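Long-range contacts in YECBM32 (Yersinia enterocolitica, PDB 2JD9), which probably binds carbohydrate through a calcium-containing beta-sandwich of the F5/8 type C family, as a family 32 carbohydrate-binding module: residues I59-F64 and N129-N134; S95-G100 and A138-A143. All coordinates share one frame; numbering follows the deposited sequence.

Contact 1: residues I59-F64 and N129-N134; sequences ILIVPF and NEIAIN. With CA (calcium ion), chain B.
V62 meets both N129 and E130, a classic beta bulge next to the regular antiparallel pairing of I59-I61 with I131-I133. V62 O takes a bond from N129 N (2.8 Å), nearly along the C=O axis but bent at the hydrogen (138°), and a weak one from E130 N (3.3 Å). V62 N returns a straight bond to E130 O (2.9 Å, 171°). V62 CG1 lies against N129 CB (4.0 Å), while V62 CG2 packs beside E130 CB. With CG anti to the carbonyl carbon (chi1 -60°), the N129 amide comes obliquely up to F64, the two planes perpendicular and OD1 3.7 Å from F64 CD1. N129 O binds the calcium ion at 2.4 Å, joining N28, D31, D33 and T36 in its shell, so N129 takes part in both the bulge and the calcium site. At the other end I59 spans two neighbours: its CD1 meets I131 CG2 (3.7 Å) and its CB meets I133 CD1 (3.9 Å). L60 and A132 exchange backbone bonds between them. I59, I61, I131 and I133 share one face, packed on L115 and I113 of strand 112-120 and on L48 and L50 of strand 44-50: the sandwich core.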
loop_
_atom_site.group_PDB
_atom_site.type_symbol
_atom_site.label_atom_id
_atom_site.label_comp_id
_atom_site.label_asym_id
_atom_site.label_seq_id
_atom_site.Cartn_x
_atom_site.Cartn_y
_atom_site.Cartn_z
ATOM N N ILE A 59 -5.124 0.215 -6.903
ATOM C CA ILE A 59 -4.815 -0.437 -5.639
ATOM C C ILE A 59 -5.732 0.134 -4.557
ATOM O O ILE A 59 -6.075 1.293 -4.603
ATOM C CB ILE A 59 -3.301 -0.386 -5.291
ATOM C CG1 ILE A 59 -2.990 0.228 -3.956
ATOM C CG2 ILE A 59 -2.395 0.018 -6.438
ATOM C CD1 ILE A 59 -1.507 0.018 -3.594
ATOM N N LEU A 60 -6.134 -0.735 -3.657
ATOM C CA LEU A 60 -6.930 -0.437 -2.498
ATOM C C LEU A 60 -5.944 -0.348 -1.367
ATOM O O LEU A 60 -5.045 -1.183 -1.250
ATOM C CB LEU A 60 -7.928 -1.552 -2.265
ATOM C CG LEU A 60 -8.526 -1.704 -0.871
ATOM C CD1 LEU A 60 -9.155 -0.415 -0.365
ATOM C CD2 LEU A 60 -9.570 -2.780 -0.926
ATOM N N ILE A 61 -6.080 0.701 -0.579
ATOM C CA ILE A 61 -5.261 0.899 0.622
ATOM C C ILE A 61 -6.213 1.196 1.777
ATOM O O ILE A 61 -7.088 2.053 1.641
ATOM C CB ILE A 61 -4.193 2.005 0.384
ATOM C CG1 ILE A 61 -3.309 2.227 1.634
ATOM C CG2 ILE A 61 -4.814 3.316 -0.110
ATOM C CD1 ILE A 61 -2.045 2.925 1.331
ATOM N N VAL A 62 -6.052 0.451 2.881
ATOM C CA VAL A 62 -6.781 0.658 4.141
ATOM C C VAL A 62 -5.711 1.022 5.179
ATOM O O VAL A 62 -5.118 0.159 5.800
ATOM C CB VAL A 62 -7.557 -0.581 4.557
ATOM C CG1 VAL A 62 -8.296 -0.398 5.860
ATOM C CG2 VAL A 62 -8.497 -1.037 3.399
ATOM N N PRO A 63 -5.446 2.315 5.338
ATOM C CA PRO A 63 -4.450 2.772 6.305
ATOM C C PRO A 63 -5.040 2.629 7.715
ATOM O O PRO A 63 -6.271 2.560 7.896
ATOM C CB PRO A 63 -4.263 4.239 5.951
ATOM C CG PRO A 63 -5.291 4.592 4.988
ATOM C CD PRO A 63 -6.148 3.427 4.712
ATOM N N PHE A 64 -4.147 2.528 8.693
ATOM C CA PHE A 64 -4.456 2.509 10.090
ATOM C C PHE A 64 -4.967 3.867 10.613
ATOM O O PHE A 64 -4.369 4.911 10.380
ATOM C CB PHE A 64 -3.182 2.106 10.831
ATOM C CG PHE A 64 -3.351 1.967 12.283
ATOM C CD1 PHE A 64 -4.231 1.025 12.800
ATOM C CD2 PHE A 64 -2.616 2.754 13.142
ATOM C CE1 PHE A 64 -4.372 0.865 14.178
ATOM C CE2 PHE A 64 -2.761 2.589 14.537
ATOM C CZ PHE A 64 -3.605 1.618 15.025
ATOM N N ASN A 129 -3.337 -1.435 7.272
ATOM C CA ASN A 129 -4.124 -2.615 7.570
ATOM C C ASN A 129 -4.249 -3.583 6.351
ATOM O O ASN A 129 -4.207 -4.814 6.515
ATOM C CB ASN A 129 -5.528 -2.202 8.050
ATOM C CG ASN A 129 -5.508 -1.320 9.324
ATOM O OD1 ASN A 129 -4.700 -1.522 10.180
ATOM N ND2 ASN A 129 -6.478 -0.403 9.460
ATOM N N GLU A 130 -4.434 -3.022 5.163
ATOM C CA GLU A 130 -4.695 -3.827 3.954
ATOM C C GLU A 130 -4.263 -3.090 2.745
ATOM O O GLU A 130 -4.379 -1.880 2.672
ATOM C CB GLU A 130 -6.187 -4.117 3.717
ATOM C CG GLU A 130 -6.912 -4.883 4.776
ATOM C CD GLU A 130 -8.357 -5.211 4.354
ATOM O OE1 GLU A 130 -9.134 -5.621 5.229
ATOM O OE2 GLU A 130 -8.706 -5.065 3.174
ATOM N N ILE A 131 -3.758 -3.848 1.783
ATOM C CA ILE A 131 -3.515 -3.389 0.425
ATOM C C ILE A 131 -3.982 -4.497 -0.502
ATOM O O ILE A 131 -3.722 -5.656 -0.230
ATOM C CB ILE A 131 -2.011 -3.217 0.137
ATOM C CG1 ILE A 131 -1.402 -2.090 1.008
ATOM C CG2 ILE A 131 -1.763 -2.967 -1.366
ATOM C CD1 ILE A 131 -1.093 -0.765 0.231
ATOM N N ALA A 132 -4.674 -4.123 -1.576
ATOM C CA ALA A 132 -5.098 -5.066 -2.612
ATOM C C ALA A 132 -4.887 -4.446 -3.983
ATOM O O ALA A 132 -4.873 -3.246 -4.115
ATOM C CB ALA A 132 -6.542 -5.465 -2.387
ATOM N N ILE A 133 -4.651 -5.272 -4.998
ATOM C CA ILE A 133 -4.324 -4.822 -6.348
ATOM C C ILE A 133 -5.516 -5.246 -7.199
ATOM O O ILE A 133 -6.014 -6.370 -7.061
ATOM C CB ILE A 133 -3.006 -5.490 -6.868
ATOM C CG1 ILE A 133 -1.837 -5.267 -5.909
ATOM C CG2 ILE A 133 -2.606 -4.965 -8.204
ATOM C CD1 ILE A 133 -1.558 -3.822 -5.588
ATOM N N ASN A 134 -5.975 -4.352 -8.065
ATOM C CA ASN A 134 -7.124 -4.653 -8.946
ATOM C C ASN A 134 -8.338 -5.111 -8.177
ATOM O O ASN A 134 -8.982 -6.112 -8.508
ATOM C CB ASN A 134 -6.752 -5.690 -10.008
ATOM C CG ASN A 134 -5.760 -5.162 -10.962
ATOM O OD1 ASN A 134 -5.596 -3.957 -11.017
ATOM N ND2 ASN A 134 -5.065 -6.044 -11.717
HETATM CA CA CA B . -4.309 -6.878 7.683
HETATM O O HOH W 1 -5.264 -7.140 5.396
#

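Contact 2: residues S95-G100 and A138-A143; sequences SADKNG and ALPSRA
N99 O rests against both methyls of L139, CD1 at 3.4 Å and CD2 at 3.7 Å, so a loop carbonyl meets a branched apolar end. The CG of L139 stands anti to its carbonyl carbon (chi1 -73°), which sends the fork toward the loop; CD2 also touches N99 CB at 3.8 Å, and CD1 lies 4.0 Å from G100 C. G100 has a positive phi (111°), and its backbone lies directly against that methyl. P140 follows with two ring atoms: CD approaches G100 O, and CG meets D97 OD1 at 3.4 Å, the D97 and P140 side chains passing one another antiparallel. The other carboxylate oxygen, D97 OD2, is hydrogen-bonded to S94 OG, which ties the carboxylate to its own loop. Beyond the proline the segment becomes strand 141-143, which runs parallel to 101-105, and R142 forms a salt bridge with E101. Across the two segments the meeting is therefore one of CH groups with oxygens and methyls; its fit rests on shape, while D97 and R142 direct their polar ends to S94 and E101, and P140 and R142 make backbone hydrogen bonds with K102.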
loop_
_atom_site.group_PDB
_atom_site.type_symbol
_atom_site.label_atom_id
_atom_site.label_comp_id
_atom_site.label_asym_id
_atom_site.label_seq_id
_atom_site.Cartn_x
_atom_site.Cartn_y
_atom_site.Cartn_z
ATOM N N SER A 95 -8.468 11.218 4.953
ATOM C CA SER A 95 -8.999 11.099 6.318
ATOM C C SER A 95 -10.524 11.073 6.317
ATOM O O SER A 95 -11.137 10.785 7.335
ATOM C CB SER A 95 -8.498 12.191 7.277
ATOM O OG SER A 95 -8.651 13.487 6.736
ATOM N N ALA A 96 -11.109 11.385 5.167
ATOM C CA ALA A 96 -12.554 11.383 5.029
ATOM C C ALA A 96 -13.068 9.981 4.827
ATOM O O ALA A 96 -14.277 9.762 4.933
ATOM C CB ALA A 96 -12.987 12.271 3.826
ATOM N N ASP A 97 -12.164 9.036 4.510
ATOM C CA ASP A 97 -12.559 7.679 4.162
ATOM C C ASP A 97 -12.278 6.701 5.309
ATOM O O ASP A 97 -11.137 6.365 5.565
ATOM C CB ASP A 97 -11.883 7.262 2.839
ATOM C CG ASP A 97 -12.329 8.140 1.657
ATOM O OD1 ASP A 97 -13.532 8.491 1.561
ATOM O OD2 ASP A 97 -11.555 8.536 0.770
ATOM N N LYS A 98 -13.357 6.233 5.948
ATOM C CA LYS A 98 -13.337 5.410 7.168
ATOM C C LYS A 98 -12.553 4.135 6.936
ATOM O O LYS A 98 -11.988 3.602 7.902
ATOM C CB LYS A 98 -14.751 5.127 7.649
ATOM C CG LYS A 98 -14.972 5.292 9.130
ATOM C CD LYS A 98 -16.425 5.750 9.434
ATOM C CE LYS A 98 -17.440 5.279 8.368
ATOM N NZ LYS A 98 -18.808 5.087 8.934
ATOM N N ASN A 99 -12.619 3.542 5.730
ATOM C CA ASN A 99 -12.842 2.125 5.430
ATOM C C ASN A 99 -11.814 1.828 4.291
ATOM O O ASN A 99 -11.727 0.735 3.785
ATOM C CB ASN A 99 -14.246 1.714 4.986
ATOM C CG ASN A 99 -15.156 1.436 6.163
ATOM O OD1 ASN A 99 -14.766 0.785 7.143
ATOM N ND2 ASN A 99 -16.351 1.993 6.102
ATOM N N GLY A 100 -11.074 2.841 3.864
ATOM C CA GLY A 100 -10.064 2.695 2.832
ATOM C C GLY A 100 -10.503 3.412 1.561
ATOM O O GLY A 100 -11.621 3.928 1.462
ATOM N N ALA A 138 -16.302 -2.134 -3.493
ATOM C CA ALA A 138 -16.970 -0.888 -3.225
ATOM C C ALA A 138 -16.554 0.119 -2.200
ATOM O O ALA A 138 -17.227 0.300 -1.205
ATOM C CB ALA A 138 -18.493 -1.182 -3.155
ATOM N N LEU A 139 -15.515 0.836 -2.545
ATOM C CA LEU A 139 -14.919 1.861 -1.736
ATOM C C LEU A 139 -14.665 3.072 -2.655
ATOM O O LEU A 139 -14.486 2.946 -3.858
ATOM C CB LEU A 139 -13.597 1.358 -1.073
ATOM C CG LEU A 139 -13.709 0.356 0.068
ATOM C CD1 LEU A 139 -12.315 -0.036 0.475
ATOM C CD2 LEU A 139 -14.436 0.928 1.290
ATOM N N PRO A 140 -14.643 4.252 -2.086
ATOM C CA PRO A 140 -14.287 5.417 -2.879
ATOM C C PRO A 140 -12.807 5.493 -3.239
ATOM O O PRO A 140 -12.016 4.723 -2.720
ATOM C CB PRO A 140 -14.562 6.557 -1.917
ATOM C CG PRO A 140 -14.506 5.991 -0.545
ATOM C CD PRO A 140 -14.934 4.570 -0.667
ATOM N N SER A 141 -12.387 6.301 -4.197
ATOM C CA SER A 141 -12.018 5.968 -5.563
ATOM C C SER A 141 -11.487 7.316 -6.021
ATOM O O SER A 141 -12.223 8.289 -6.028
ATOM C CB SER A 141 -13.097 5.440 -6.449
ATOM O OG SER A 141 -12.486 4.733 -7.512
ATOM N N ARG A 142 -10.210 7.372 -6.364
ATOM C CA ARG A 142 -9.525 8.608 -6.651
ATOM C C ARG A 142 -8.452 8.317 -7.708
ATOM O O ARG A 142 -7.726 7.353 -7.570
ATOM C CB ARG A 142 -8.889 9.094 -5.341
ATOM C CG ARG A 142 -8.222 10.390 -5.337
ATOM C CD ARG A 142 -7.726 10.785 -3.931
ATOM N NE ARG A 142 -6.272 10.877 -3.914
ATOM C CZ ARG A 142 -5.463 10.593 -2.903
ATOM N NH1 ARG A 142 -5.889 10.137 -1.721
ATOM N NH2 ARG A 142 -4.168 10.751 -3.114
ATOM N N ALA A 143 -8.401 9.127 -8.766
ATOM C CA ALA A 143 -7.396 8.996 -9.793
ATOM C C ALA A 143 -6.125 9.613 -9.308
ATOM O O ALA A 143 -6.143 10.710 -8.661
ATOM C CB ALA A 143 -7.821 9.674 -11.087
#

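Overall arrangement
Contact 1 is buried near the middle of the chain, whereas contact 2 lies at the surface, their centres about 10 Å apart. Both reach the same mixed sheet: 59-64 and 129-134 lie on paired strands within it, while 95-100 leads into strand 101-105 and 138-143 supplies the short strand beside that one. The contacts touch through packing alone, V62 CG2 to N99 O at 3.7 Å and, tightly, L60 CD1 to L139 CD1 at 3.3 Å; V62 CG2 also approaches G100 CA, so the second contact partly covers the sheet face carrying L60 and V62. Backbone hydrogen bonds and a calcium ligand mark the first; apolar and CH-to-oxygen touches without hydrogen bonds mark the second.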